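Local coordinates for protein 2',5'-phosphodiesterase 12 (Homo sapiens, PDB 4Z0V) that belongs to the endonuclease/exonuclease/phosphatase family, binds a magnesium ion in this structure and carries an N-terminal domain of the E-set clan, at residues 25-30 against 41-46; 171-176 against 430-435; 234-239 against 302-307; 335-340 against 371-376. One frame throughout, in Å; residues are numbered along the deposited sequence.

In the fold
Contact 1 comes first along the chain: a short loop separates its segments, and it joins the two sheets of the N-terminal domain. The chain then enters the endonuclease/exonuclease/phosphatase part, where contact 2 closes a very long loop by bringing the end of helix 159-172 against strand 433-439. Contacts 3 and 4 are both nested inside that loop, one after the other. Contact 3 joins helices 232-238 and 295-316, and contact 4 sets helix 335-342 against strand 371-373. Met302 packs on Met336, Phe339 and Val340, linking contacts 3 and 4, while Cys435 meets Ala374 and Cys375, linking contacts 2 and 4. The centres of contacts 1 and 2 are about 24 Å apart.

Contact 1: 25-30 against 41-46; sequences VCPKLS and FRWYKE
The carbonyl O of Pro27 takes a hydrogen bond from NH2 of Arg64, while the ring of the same proline is turned toward Trp43. The two segments belong to facing sheets of the N-terminal domain: 28-32 pairs with 9-14, and 40-46 lies within a four-stranded antiparallel sheet, an arrangement consistent with the immunoglobulin-like beta sandwich of the E-set clan. No hydrogen bond crosses between 25-30 and 41-46, and the backbones stay well apart, with the CA atoms of Val25 and Trp43 10.5 Å from each other. The contact is made mainly by apolar side chains. Phe41 and Trp43, two residues apart and so on the same side of their strand, both hold CG anti to the carbonyl carbon (chi1 -58° and -76°), which sends both rings toward 25-30. The six-membered half of the indole does the touching. Pro27 CD comes up to its edge, near the ring plane, 4.1 Å from Trp43 CZ2. Val25 approaches more obliquely through the branch that lies anti to its own backbone N. The indole also meets the ring of Tyr66, the planes inclined by about 30°, and Leu79 of strand 77-82 touches both Pro27 and Trp43. Further along, Leu29 and Phe41 reach toward one another from opposite directions, and Phe10 and Leu13 of strand 9-14 also pack on Leu29. The methyl CD1 of Leu29 sits against one bond of the phenyl ring, 3.6 Å from Phe41 CE1 and 3.7 Å from Phe41 CZ.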
loop_
_atom_site.group_PDB
_atom_site.type_symbol
_atom_site.label_atom_id
_atom_site.label_comp_id
_atom_site.label_asym_id
_atom_site.label_seq_id
_atom_site.Cartn_x
_atom_site.Cartn_y
_atom_site.Cartn_z
ATOM N N VAL A 25 -17.967 5.560 -3.925
ATOM C CA VAL A 25 -18.601 4.242 -3.999
ATOM C C VAL A 25 -17.972 3.564 -5.206
ATOM O O VAL A 25 -18.196 4.014 -6.341
ATOM C CB VAL A 25 -20.153 4.333 -4.119
ATOM C CG1 VAL A 25 -20.762 2.934 -4.214
ATOM C CG2 VAL A 25 -20.752 5.096 -2.943
ATOM N N CYS A 26 -17.136 2.543 -4.951
ATOM C CA CYS A 26 -16.342 1.875 -5.983
ATOM C C CYS A 26 -16.839 0.458 -6.202
ATOM O O CYS A 26 -16.489 -0.450 -5.449
ATOM C CB CYS A 26 -14.863 1.900 -5.596
ATOM S SG CYS A 26 -14.239 3.552 -5.207
ATOM N N PRO A 27 -17.697 0.251 -7.211
ATOM C CA PRO A 27 -18.230 -1.093 -7.427
ATOM C C PRO A 27 -17.171 -2.076 -7.880
ATOM O O PRO A 27 -16.268 -1.708 -8.631
ATOM C CB PRO A 27 -19.267 -0.900 -8.544
ATOM C CG PRO A 27 -18.883 0.354 -9.238
ATOM C CD PRO A 27 -18.226 1.217 -8.194
ATOM N N LYS A 28 -17.326 -3.337 -7.462
ATOM C CA LYS A 28 -16.499 -4.417 -7.965
ATOM C C LYS A 28 -17.147 -4.822 -9.269
ATOM O O LYS A 28 -18.366 -5.022 -9.299
ATOM C CB LYS A 28 -16.430 -5.581 -6.947
ATOM C CG LYS A 28 -15.569 -6.760 -7.402
ATOM C CD LYS A 28 -15.494 -7.754 -6.250
ATOM C CE LYS A 28 -14.765 -9.003 -6.592
ATOM N NZ LYS A 28 -14.580 -9.855 -5.388
ATOM N N LEU A 29 -16.386 -4.790 -10.356
ATOM C CA LEU A 29 -16.851 -5.199 -11.686
ATOM C C LEU A 29 -15.800 -6.043 -12.298
ATOM O O LEU A 29 -14.725 -5.532 -12.605
ATOM C CB LEU A 29 -17.162 -4.045 -12.671
ATOM C CG LEU A 29 -17.497 -2.648 -12.220
ATOM C CD1 LEU A 29 -17.261 -1.707 -13.356
ATOM C CD2 LEU A 29 -18.951 -2.527 -11.878
ATOM N N SER A 30 -16.044 -7.312 -12.444
ATOM C CA SER A 30 -15.046 -8.138 -13.110
ATOM C C SER A 30 -15.645 -8.385 -14.473
ATOM O O SER A 30 -16.780 -8.859 -14.575
ATOM C CB SER A 30 -14.745 -9.397 -12.309
ATOM O OG SER A 30 -14.374 -9.079 -10.975
ATOM N N PHE A 41 -22.392 3.276 -17.741
ATOM C CA PHE A 41 -22.719 3.357 -16.319
ATOM C C PHE A 41 -23.696 4.466 -16.080
ATOM O O PHE A 41 -23.594 5.534 -16.689
ATOM C CB PHE A 41 -21.449 3.636 -15.477
ATOM C CG PHE A 41 -20.377 2.597 -15.648
ATOM C CD1 PHE A 41 -20.456 1.382 -14.987
ATOM C CD2 PHE A 41 -19.275 2.838 -16.463
ATOM C CE1 PHE A 41 -19.471 0.398 -15.173
ATOM C CE2 PHE A 41 -18.287 1.855 -16.638
ATOM C CZ PHE A 41 -18.395 0.646 -15.996
ATOM N N ARG A 42 -24.621 4.249 -15.174
ATOM C CA ARG A 42 -25.533 5.321 -14.783
ATOM C C ARG A 42 -25.915 5.093 -13.340
ATOM O O ARG A 42 -26.302 3.991 -12.993
ATOM C CB ARG A 42 -26.784 5.388 -15.688
ATOM C CG ARG A 42 -27.799 6.464 -15.260
ATOM C CD ARG A 42 -27.248 7.888 -15.373
ATOM N NE ARG A 42 -27.218 8.349 -16.767
ATOM C CZ ARG A 42 -27.077 9.620 -17.126
ATOM N NH1 ARG A 42 -27.053 9.955 -18.410
ATOM N NH2 ARG A 42 -26.949 10.564 -16.206
ATOM N N TRP A 43 -25.805 6.121 -12.517
ATOM C CA TRP A 43 -26.148 6.004 -11.113
ATOM C C TRP A 43 -27.488 6.656 -10.844
ATOM O O TRP A 43 -27.765 7.752 -11.352
ATOM C CB TRP A 43 -25.073 6.656 -10.249
ATOM C CG TRP A 43 -23.836 5.820 -10.131
ATOM C CD1 TRP A 43 -22.701 5.899 -10.897
ATOM C CD2 TRP A 43 -23.576 4.856 -9.117
ATOM N NE1 TRP A 43 -21.761 5.001 -10.434
ATOM C CE2 TRP A 43 -22.265 4.365 -9.329
ATOM C CE3 TRP A 43 -24.313 4.385 -8.009
ATOM C CZ2 TRP A 43 -21.699 3.384 -8.504
ATOM C CZ3 TRP A 43 -23.750 3.410 -7.204
ATOM C CH2 TRP A 43 -22.455 2.933 -7.448
ATOM N N TYR A 44 -28.270 6.017 -9.974
ATOM C CA TYR A 44 -29.562 6.500 -9.494
ATOM C C TYR A 44 -29.593 6.599 -8.000
ATOM O O TYR A 44 -28.857 5.886 -7.313
ATOM C CB TYR A 44 -30.705 5.574 -9.900
ATOM C CG TYR A 44 -30.808 5.349 -11.378
ATOM C CD1 TYR A 44 -30.001 4.410 -12.016
ATOM C CD2 TYR A 44 -31.781 6.004 -12.135
ATOM C CE1 TYR A 44 -30.119 4.167 -13.385
ATOM C CE2 TYR A 44 -31.914 5.762 -13.503
ATOM C CZ TYR A 44 -31.074 4.845 -14.122
ATOM O OH TYR A 44 -31.178 4.601 -15.469
ATOM N N LYS A 45 -30.473 7.452 -7.494
ATOM C CA LYS A 45 -30.703 7.550 -6.063
ATOM C C LYS A 45 -32.201 7.415 -5.837
ATOM O O LYS A 45 -32.991 7.726 -6.724
ATOM C CB LYS A 45 -30.143 8.864 -5.479
ATOM C CG LYS A 45 -30.882 10.106 -5.980
ATOM C CD LYS A 45 -30.161 11.433 -5.712
ATOM C CE LYS A 45 -30.931 12.577 -6.348
ATOM N NZ LYS A 45 -30.524 13.904 -5.809
ATOM N N GLU A 46 -32.598 6.916 -4.668
ATOM C CA GLU A 46 -34.005 6.802 -4.332
ATOM C C GLU A 46 -34.650 8.152 -4.495
ATOM O O GLU A 46 -34.043 9.158 -4.134
ATOM C CB GLU A 46 -34.151 6.315 -2.895
ATOM C CG GLU A 46 -34.515 4.867 -2.799
ATOM C CD GLU A 46 -34.715 4.457 -1.360
ATOM O OE1 GLU A 46 -35.759 3.834 -1.067
ATOM O OE2 GLU A 46 -33.867 4.827 -0.515
#

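Contact 2: 171-176 against 430-435; sequences TGYNAD and HIALVC
With chi1 at -70°, Tyr173 holds CG beside its backbone N and opposite the carbonyl carbon, and the ring is carried across to Val434, whose chi1 of -171° leaves CG2 beside the backbone N, facing the ring. The two side chains meet at a slant. CG2 of Val434 lies almost on the ring normal, 10° away from it and 3.7 Å from the centroid of the Tyr173 ring, a CH-pi contact over the middle of one face. All six ring carbons are consequently at similar range, the nearest being Tyr173 CE2 and CZ. Ala432, two residues before Val434 and directed the same way, completes the patch nearer the phenol end: its CB is 4.0 Å from Tyr173 OH and 4.1 Å from Tyr173 CE2. The hydroxyl itself is hydrogen-bonded to OE1 of Glu169, one turn back on helix 159-172, which ties the polar end of the ring to its own helix. This is where that helix meets the six-stranded sheet of the DNase I-like alpha/beta sandwich, at strand 433-439, which runs antiparallel to 125-132. Past the tyrosine, Asn174 leaves helical geometry with positive phi, and its N is bonded to Thr171 O at 3.2 Å; the chain then turns into strand 177-184. Ala175 and Val434 both pack on Val129 of strand 125-132. Phe110 and Arg113 of helix 110-113 also touch Tyr173, and NH1 of Arg113 donates to the carbonyl O of Ala432. The side chain of Ala432 lies about 14 Å from the bound magnesium ion.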
loop_
_atom_site.group_PDB
_atom_site.type_symbol
_atom_site.label_atom_id
_atom_site.label_comp_id
_atom_site.label_asym_id
_atom_site.label_seq_id
_atom_site.Cartn_x
_atom_site.Cartn_y
_atom_site.Cartn_z
ATOM N N THR A 171 -7.313 6.851 -3.427
ATOM C CA THR A 171 -7.739 7.399 -4.724
ATOM C C THR A 171 -7.515 8.908 -4.796
ATOM O O THR A 171 -7.153 9.414 -5.858
ATOM C CB THR A 171 -9.191 7.040 -5.028
ATOM O OG1 THR A 171 -10.047 7.616 -4.028
ATOM C CG2 THR A 171 -9.410 5.486 -5.134
ATOM N N GLY A 172 -7.652 9.578 -3.652
ATOM C CA GLY A 172 -7.416 11.009 -3.525
ATOM C C GLY A 172 -5.972 11.436 -3.749
ATOM O O GLY A 172 -5.735 12.592 -4.112
ATOM N N TYR A 173 -4.991 10.515 -3.547
ATOM C CA TYR A 173 -3.571 10.814 -3.785
ATOM C C TYR A 173 -3.237 10.903 -5.258
ATOM O O TYR A 173 -2.173 11.424 -5.588
ATOM C CB TYR A 173 -2.641 9.809 -3.104
ATOM C CG TYR A 173 -2.615 9.924 -1.591
ATOM C CD1 TYR A 173 -2.704 11.169 -0.958
ATOM C CD2 TYR A 173 -2.541 8.790 -0.790
ATOM C CE1 TYR A 173 -2.656 11.278 0.434
ATOM C CE2 TYR A 173 -2.560 8.880 0.599
ATOM C CZ TYR A 173 -2.624 10.127 1.211
ATOM O OH TYR A 173 -2.580 10.207 2.581
ATOM N N ASN A 174 -4.112 10.388 -6.167
ATOM C CA ASN A 174 -3.857 10.444 -7.623
ATOM C C ASN A 174 -2.401 10.032 -7.898
ATOM O O ASN A 174 -1.627 10.758 -8.529
ATOM C CB ASN A 174 -4.159 11.893 -8.133
ATOM C CG ASN A 174 -5.643 12.191 -8.109
ATOM O OD1 ASN A 174 -6.453 11.426 -8.656
ATOM N ND2 ASN A 174 -6.033 13.309 -7.485
ATOM N N ALA A 175 -2.024 8.867 -7.366
ATOM C CA ALA A 175 -0.660 8.374 -7.373
ATOM C C ALA A 175 -0.364 7.492 -8.576
ATOM O O ALA A 175 -1.277 7.101 -9.310
ATOM C CB ALA A 175 -0.406 7.594 -6.077
ATOM N N ASP A 176 0.928 7.214 -8.787
ATOM C CA ASP A 176 1.408 6.412 -9.916
ATOM C C ASP A 176 1.895 5.057 -9.485
ATOM O O ASP A 176 1.836 4.112 -10.275
ATOM C CB ASP A 176 2.533 7.159 -10.658
ATOM C CG ASP A 176 2.064 8.538 -11.131
ATOM O OD1 ASP A 176 0.862 8.670 -11.490
ATOM O OD2 ASP A 176 2.864 9.485 -11.067
ATOM N N HIS A 430 -0.522 3.250 11.100
ATOM C CA HIS A 430 0.569 3.900 10.370
ATOM C C HIS A 430 0.033 5.075 9.571
ATOM O O HIS A 430 -1.170 5.180 9.351
ATOM C CB HIS A 430 1.270 2.915 9.424
ATOM C CG HIS A 430 2.098 1.876 10.107
ATOM N ND1 HIS A 430 3.486 1.877 10.004
ATOM C CD2 HIS A 430 1.713 0.799 10.822
ATOM C CE1 HIS A 430 3.902 0.817 10.689
ATOM N NE2 HIS A 430 2.871 0.137 11.202
ATOM N N ILE A 431 0.933 5.938 9.100
ATOM C CA ILE A 431 0.609 7.097 8.277
ATOM C C ILE A 431 1.214 6.872 6.904
ATOM O O ILE A 431 2.398 6.531 6.810
ATOM C CB ILE A 431 1.150 8.367 8.955
ATOM C CG1 ILE A 431 0.553 8.542 10.373
ATOM C CG2 ILE A 431 0.917 9.590 8.071
ATOM C CD1 ILE A 431 1.253 9.662 11.222
ATOM N N ALA A 432 0.422 7.065 5.843
ATOM C CA ALA A 432 0.899 6.900 4.481
ATOM C C ALA A 432 1.995 7.869 4.160
ATOM O O ALA A 432 1.921 9.058 4.543
ATOM C CB ALA A 432 -0.251 7.111 3.485
ATOM N N LEU A 433 3.034 7.367 3.495
ATOM C CA LEU A 433 4.090 8.246 2.951
ATOM C C LEU A 433 3.763 8.528 1.524
ATOM O O LEU A 433 3.416 7.609 0.794
ATOM C CB LEU A 433 5.472 7.611 3.033
ATOM C CG LEU A 433 6.028 7.334 4.397
ATOM C CD1 LEU A 433 7.384 6.715 4.237
ATOM C CD2 LEU A 433 6.108 8.613 5.243
ATOM N N VAL A 434 3.797 9.796 1.114
ATOM C CA VAL A 434 3.475 10.172 -0.275
ATOM C C VAL A 434 4.500 11.187 -0.731
ATOM O O VAL A 434 4.726 12.183 -0.030
ATOM C CB VAL A 434 2.039 10.755 -0.410
ATOM C CG1 VAL A 434 1.637 10.922 -1.890
ATOM C CG2 VAL A 434 1.007 9.922 0.343
ATOM N N CYS A 435 5.114 10.971 -1.896
ATOM C CA CYS A 435 6.083 11.947 -2.418
ATOM C C CYS A 435 6.050 11.946 -3.926
ATOM O O CYS A 435 5.743 10.918 -4.544
ATOM C CB CYS A 435 7.481 11.634 -1.914
ATOM S SG CYS A 435 8.092 10.044 -2.485
#

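Contact 3: 234-239 against 302-307; sequences EALESD and MAVALA
Val304 points toward helix 232-238 and splits its two methyls between Ala235 and Leu236. Its CG1, anti to the backbone N (chi1 173°), faces the single methyl of Ala235, with Ala235 CB 4.1 Å from Val304 CG1. The other branch turns to the leucine: Val304 CG2 is 4.1 Å from Leu236 CB and 4.2 Å from Leu236 CD1. Ala235 points toward Val304, whereas Leu236 leaves the flank of its helix, and the leucine and valine side chains cross at about a right angle. The leucine is met crosswise, at its CB and CD1, so that the valine fork rests in the angle between two successive residues of the other helix. All three side chains are buried, and the contact is wholly apolar, without a hydrogen bond between the segments. The CA atoms of Leu236 and Val304 are 6.7 Å apart, the nearest backbone approach between the segments, and the small side chain of Ala235 beside them is consistent with this spacing. Within segment 234-239 the last turn closes with Asp239 N bonded to Ala235 O at 2.9 Å, and OD1 of Asp239 then receives the N-H of Leu241 as the chain moves on to helix 243-248. Leu245 of that helix touches both Leu236 and Val304. Helix 295-316, the connection of a beta-alpha-beta unit between the parallel strands 280-287 and 322-327, thus takes helix 232-238 on one side, while its Met302, Ala305 and Leu306 pack on Phe324 of strand 322-327.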
loop_
_atom_site.group_PDB
_atom_site.type_symbol
_atom_site.label_atom_id
_atom_site.label_comp_id
_atom_site.label_asym_id
_atom_site.label_seq_id
_atom_site.Cartn_x
_atom_site.Cartn_y
_atom_site.Cartn_z
ATOM N N GLU A 234 13.826 -18.379 2.007
ATOM C CA GLU A 234 14.021 -19.265 0.856
ATOM C C GLU A 234 15.215 -18.811 0.039
ATOM O O GLU A 234 16.081 -19.626 -0.295
ATOM C CB GLU A 234 12.755 -19.241 0.008
ATOM C CG GLU A 234 12.512 -20.498 -0.795
ATOM C CD GLU A 234 11.072 -20.595 -1.253
ATOM O OE1 GLU A 234 10.512 -19.557 -1.676
ATOM O OE2 GLU A 234 10.489 -21.699 -1.149
ATOM N N ALA A 235 15.281 -17.494 -0.267
ATOM C CA ALA A 235 16.389 -16.935 -1.026
ATOM C C ALA A 235 17.711 -17.136 -0.292
ATOM O O ALA A 235 18.669 -17.591 -0.908
ATOM C CB ALA A 235 16.157 -15.454 -1.284
ATOM N N LEU A 236 17.756 -16.832 1.020
ATOM C CA LEU A 236 18.994 -16.935 1.794
ATOM C C LEU A 236 19.500 -18.386 1.907
ATOM O O LEU A 236 20.712 -18.626 1.773
ATOM C CB LEU A 236 18.819 -16.330 3.197
ATOM C CG LEU A 236 20.042 -16.401 4.143
ATOM C CD1 LEU A 236 21.266 -15.646 3.557
ATOM C CD2 LEU A 236 19.689 -15.848 5.499
ATOM N N GLU A 237 18.608 -19.324 2.173
ATOM C CA GLU A 237 19.084 -20.694 2.373
ATOM C C GLU A 237 19.355 -21.465 1.073
ATOM O O GLU A 237 20.257 -22.312 1.080
ATOM C CB GLU A 237 18.109 -21.496 3.275
ATOM C CG GLU A 237 16.779 -21.876 2.629
ATOM C CD GLU A 237 15.717 -22.463 3.542
ATOM O OE1 GLU A 237 14.565 -22.618 3.076
ATOM O OE2 GLU A 237 16.031 -22.772 4.715
ATOM N N SER A 238 18.588 -21.193 -0.019
ATOM C CA SER A 238 18.648 -21.982 -1.250
ATOM C C SER A 238 19.177 -21.275 -2.480
ATOM O O SER A 238 19.477 -21.968 -3.451
ATOM C CB SER A 238 17.254 -22.509 -1.589
ATOM O OG SER A 238 16.773 -23.315 -0.526
ATOM N N ASP A 239 19.207 -19.931 -2.517
ATOM C CA ASP A 239 19.669 -19.276 -3.740
ATOM C C ASP A 239 21.158 -18.994 -3.657
ATOM O O ASP A 239 21.573 -18.268 -2.749
ATOM C CB ASP A 239 18.875 -17.986 -4.016
ATOM C CG ASP A 239 19.019 -17.443 -5.427
ATOM O OD1 ASP A 239 20.132 -17.499 -5.980
ATOM O OD2 ASP A 239 18.036 -16.956 -5.963
ATOM N N MET A 302 17.456 -7.064 5.065
ATOM C CA MET A 302 17.805 -5.953 4.174
ATOM C C MET A 302 18.984 -6.337 3.258
ATOM O O MET A 302 18.954 -6.013 2.069
ATOM C CB MET A 302 18.110 -4.675 4.991
ATOM C CG MET A 302 18.522 -3.451 4.144
ATOM S SD MET A 302 17.347 -3.002 2.828
ATOM C CE MET A 302 15.917 -2.900 3.678
ATOM N N ALA A 303 19.991 -7.050 3.783
ATOM C CA ALA A 303 21.143 -7.482 2.973
ATOM C C ALA A 303 20.683 -8.440 1.841
ATOM O O ALA A 303 21.134 -8.298 0.694
ATOM C CB ALA A 303 22.168 -8.171 3.865
ATOM N N VAL A 304 19.741 -9.356 2.154
ATOM C CA VAL A 304 19.157 -10.278 1.150
ATOM C C VAL A 304 18.382 -9.434 0.127
ATOM O O VAL A 304 18.504 -9.660 -1.089
ATOM C CB VAL A 304 18.229 -11.346 1.788
ATOM C CG1 VAL A 304 17.492 -12.174 0.713
ATOM C CG2 VAL A 304 18.989 -12.271 2.740
ATOM N N ALA A 305 17.532 -8.520 0.632
ATOM C CA ALA A 305 16.688 -7.686 -0.249
ATOM C C ALA A 305 17.536 -6.914 -1.232
ATOM O O ALA A 305 17.241 -6.922 -2.422
ATOM C CB ALA A 305 15.825 -6.716 0.571
ATOM N N LEU A 306 18.579 -6.234 -0.747
ATOM C CA LEU A 306 19.411 -5.413 -1.631
ATOM C C LEU A 306 20.183 -6.261 -2.649
ATOM O O LEU A 306 20.261 -5.846 -3.811
ATOM C CB LEU A 306 20.356 -4.499 -0.832
ATOM C CG LEU A 306 19.660 -3.386 -0.002
ATOM C CD1 LEU A 306 20.709 -2.546 0.777
ATOM C CD2 LEU A 306 18.779 -2.458 -0.889
ATOM N N ALA A 307 20.665 -7.452 -2.252
ATOM C CA ALA A 307 21.359 -8.370 -3.175
ATOM C C ALA A 307 20.368 -8.887 -4.227
ATOM O O ALA A 307 20.726 -9.016 -5.390
ATOM C CB ALA A 307 21.988 -9.536 -2.418
#

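Contact 4: 335-340 against 371-376; sequences GMYHFV and LKSACG
Tyr337 reaches Ser373 with the far end of its ring. Its CB leaves the helix at a slant to strand 371-373; chi1 of -172° sets CG opposite the backbone N and extends the ring toward the strand. The ring meets that of Tyr393, the planes about 40° apart, and the side chain also touches Phe395. At the tip, Tyr337 OH is 3.7 Å from Ser373 CB, which lies at the ring edge near its plane. The same hydroxyl is 3.0 Å from a water that accepts the N-H of Ser373, and it has a weak hydrogen bond to OE2 of Glu377. Ser373 is held on its own side: its OG donates to the carbonyl O of Gly376 at 2.7 Å, in the carbonyl plane and on a lone pair, across a type I turn. One helical turn further on, Val340 CG1 packs 3.7 Å from Leu371 CD1, and a second water bridges Val340 O to the N-H of Leu371. Helix 335-342 thus packs on strand 371-373 and its antiparallel partner 387-397 in the seven-stranded mixed sheet, consistent with the helix-on-sheet layering of the DNase I-like alpha/beta sandwich.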
loop_
_atom_site.group_PDB
_atom_site.type_symbol
_atom_site.label_atom_id
_atom_site.label_comp_id
_atom_site.label_asym_id
_atom_site.label_seq_id
_atom_site.Cartn_x
_atom_site.Cartn_y
_atom_site.Cartn_z
ATOM N N GLY A 335 20.903 0.145 12.947
ATOM C CA GLY A 335 21.917 -0.417 12.076
ATOM C C GLY A 335 21.331 -0.616 10.692
ATOM O O GLY A 335 21.989 -0.337 9.706
ATOM N N MET A 336 20.077 -1.080 10.601
ATOM C CA MET A 336 19.487 -1.297 9.280
ATOM C C MET A 336 19.410 0.025 8.515
ATOM O O MET A 336 19.838 0.080 7.370
ATOM C CB MET A 336 18.114 -1.988 9.353
ATOM C CG MET A 336 17.614 -2.443 7.959
ATOM S SD MET A 336 15.896 -1.959 7.671
ATOM C CE MET A 336 16.044 -0.135 7.511
ATOM N N TYR A 337 18.960 1.103 9.158
ATOM C CA TYR A 337 18.860 2.382 8.460
ATOM C C TYR A 337 20.255 2.893 8.026
ATOM O O TYR A 337 20.402 3.402 6.914
ATOM C CB TYR A 337 18.151 3.416 9.325
ATOM C CG TYR A 337 17.865 4.692 8.570
ATOM C CD1 TYR A 337 16.757 4.796 7.724
ATOM C CD2 TYR A 337 18.694 5.802 8.699
ATOM C CE1 TYR A 337 16.491 5.976 7.026
ATOM C CE2 TYR A 337 18.422 6.992 8.027
ATOM C CZ TYR A 337 17.328 7.071 7.184
ATOM O OH TYR A 337 17.079 8.238 6.509
ATOM N N HIS A 338 21.247 2.826 8.925
ATOM C CA HIS A 338 22.624 3.260 8.611
ATOM C C HIS A 338 23.169 2.484 7.368
ATOM O O HIS A 338 23.753 3.072 6.443
ATOM C CB HIS A 338 23.508 3.003 9.844
ATOM C CG HIS A 338 24.956 3.306 9.621
ATOM N ND1 HIS A 338 25.494 4.537 9.953
ATOM C CD2 HIS A 338 25.923 2.536 9.068
ATOM C CE1 HIS A 338 26.776 4.468 9.612
ATOM N NE2 HIS A 338 27.075 3.286 9.063
ATOM N N PHE A 339 22.962 1.184 7.355
ATOM C CA PHE A 339 23.393 0.300 6.276
ATOM C C PHE A 339 22.778 0.760 4.933
ATOM O O PHE A 339 23.498 0.932 3.959
ATOM C CB PHE A 339 23.018 -1.157 6.602
ATOM C CG PHE A 339 23.267 -2.156 5.481
ATOM C CD1 PHE A 339 24.533 -2.303 4.922
ATOM C CD2 PHE A 339 22.228 -2.938 4.982
ATOM C CE1 PHE A 339 24.761 -3.233 3.900
ATOM C CE2 PHE A 339 22.454 -3.862 3.958
ATOM C CZ PHE A 339 23.718 -3.999 3.415
ATOM N N VAL A 340 21.466 1.080 4.920
ATOM C CA VAL A 340 20.792 1.496 3.685
ATOM C C VAL A 340 21.406 2.790 3.148
ATOM O O VAL A 340 21.781 2.851 1.977
ATOM C CB VAL A 340 19.252 1.645 3.878
ATOM C CG1 VAL A 340 18.589 2.219 2.617
ATOM C CG2 VAL A 340 18.609 0.315 4.260
ATOM N N LEU A 371 20.900 5.302 -1.940
ATOM C CA LEU A 371 19.492 5.398 -1.553
ATOM C C LEU A 371 19.249 6.494 -0.585
ATOM O O LEU A 371 20.003 6.681 0.359
ATOM C CB LEU A 371 18.988 4.073 -0.952
ATOM C CG LEU A 371 19.090 2.835 -1.862
ATOM C CD1 LEU A 371 18.900 1.561 -1.060
ATOM C CD2 LEU A 371 18.107 2.905 -3.013
ATOM N N LYS A 372 18.201 7.239 -0.842
ATOM C CA LYS A 372 17.803 8.346 0.012
ATOM C C LYS A 372 16.391 8.076 0.467
ATOM O O LYS A 372 15.588 7.595 -0.336
ATOM C CB LYS A 372 17.869 9.659 -0.795
ATOM C CG LYS A 372 17.344 10.897 -0.074
ATOM C CD LYS A 372 17.227 12.092 -1.020
ATOM C CE LYS A 372 16.563 13.257 -0.317
ATOM N NZ LYS A 372 16.405 14.435 -1.207
ATOM N N SER A 373 16.088 8.365 1.732
ATOM C CA SER A 373 14.700 8.283 2.207
ATOM C C SER A 373 13.974 9.491 1.593
ATOM O O SER A 373 14.251 10.648 1.949
ATOM C CB SER A 373 14.653 8.312 3.736
ATOM O OG SER A 373 13.291 8.380 4.118
ATOM N N ALA A 374 13.099 9.248 0.617
ATOM C CA ALA A 374 12.409 10.342 -0.080
ATOM C C ALA A 374 11.623 11.255 0.865
ATOM O O ALA A 374 11.646 12.472 0.679
ATOM C CB ALA A 374 11.482 9.775 -1.162
ATOM N N CYS A 375 10.943 10.702 1.882
ATOM C CA CYS A 375 10.175 11.552 2.798
ATOM C C CYS A 375 10.964 11.925 4.051
ATOM O O CYS A 375 10.385 12.428 5.018
ATOM C CB CYS A 375 8.848 10.897 3.147
ATOM S SG CYS A 375 7.848 10.525 1.696
ATOM N N GLY A 376 12.272 11.689 4.011
ATOM C CA GLY A 376 13.179 12.036 5.080
ATOM C C GLY A 376 12.994 11.190 6.308
ATOM O O GLY A 376 12.822 9.973 6.215
HETATM O O HOH W 1 17.788 9.443 3.818
HETATM O O HOH W 2 22.903 4.345 0.017
#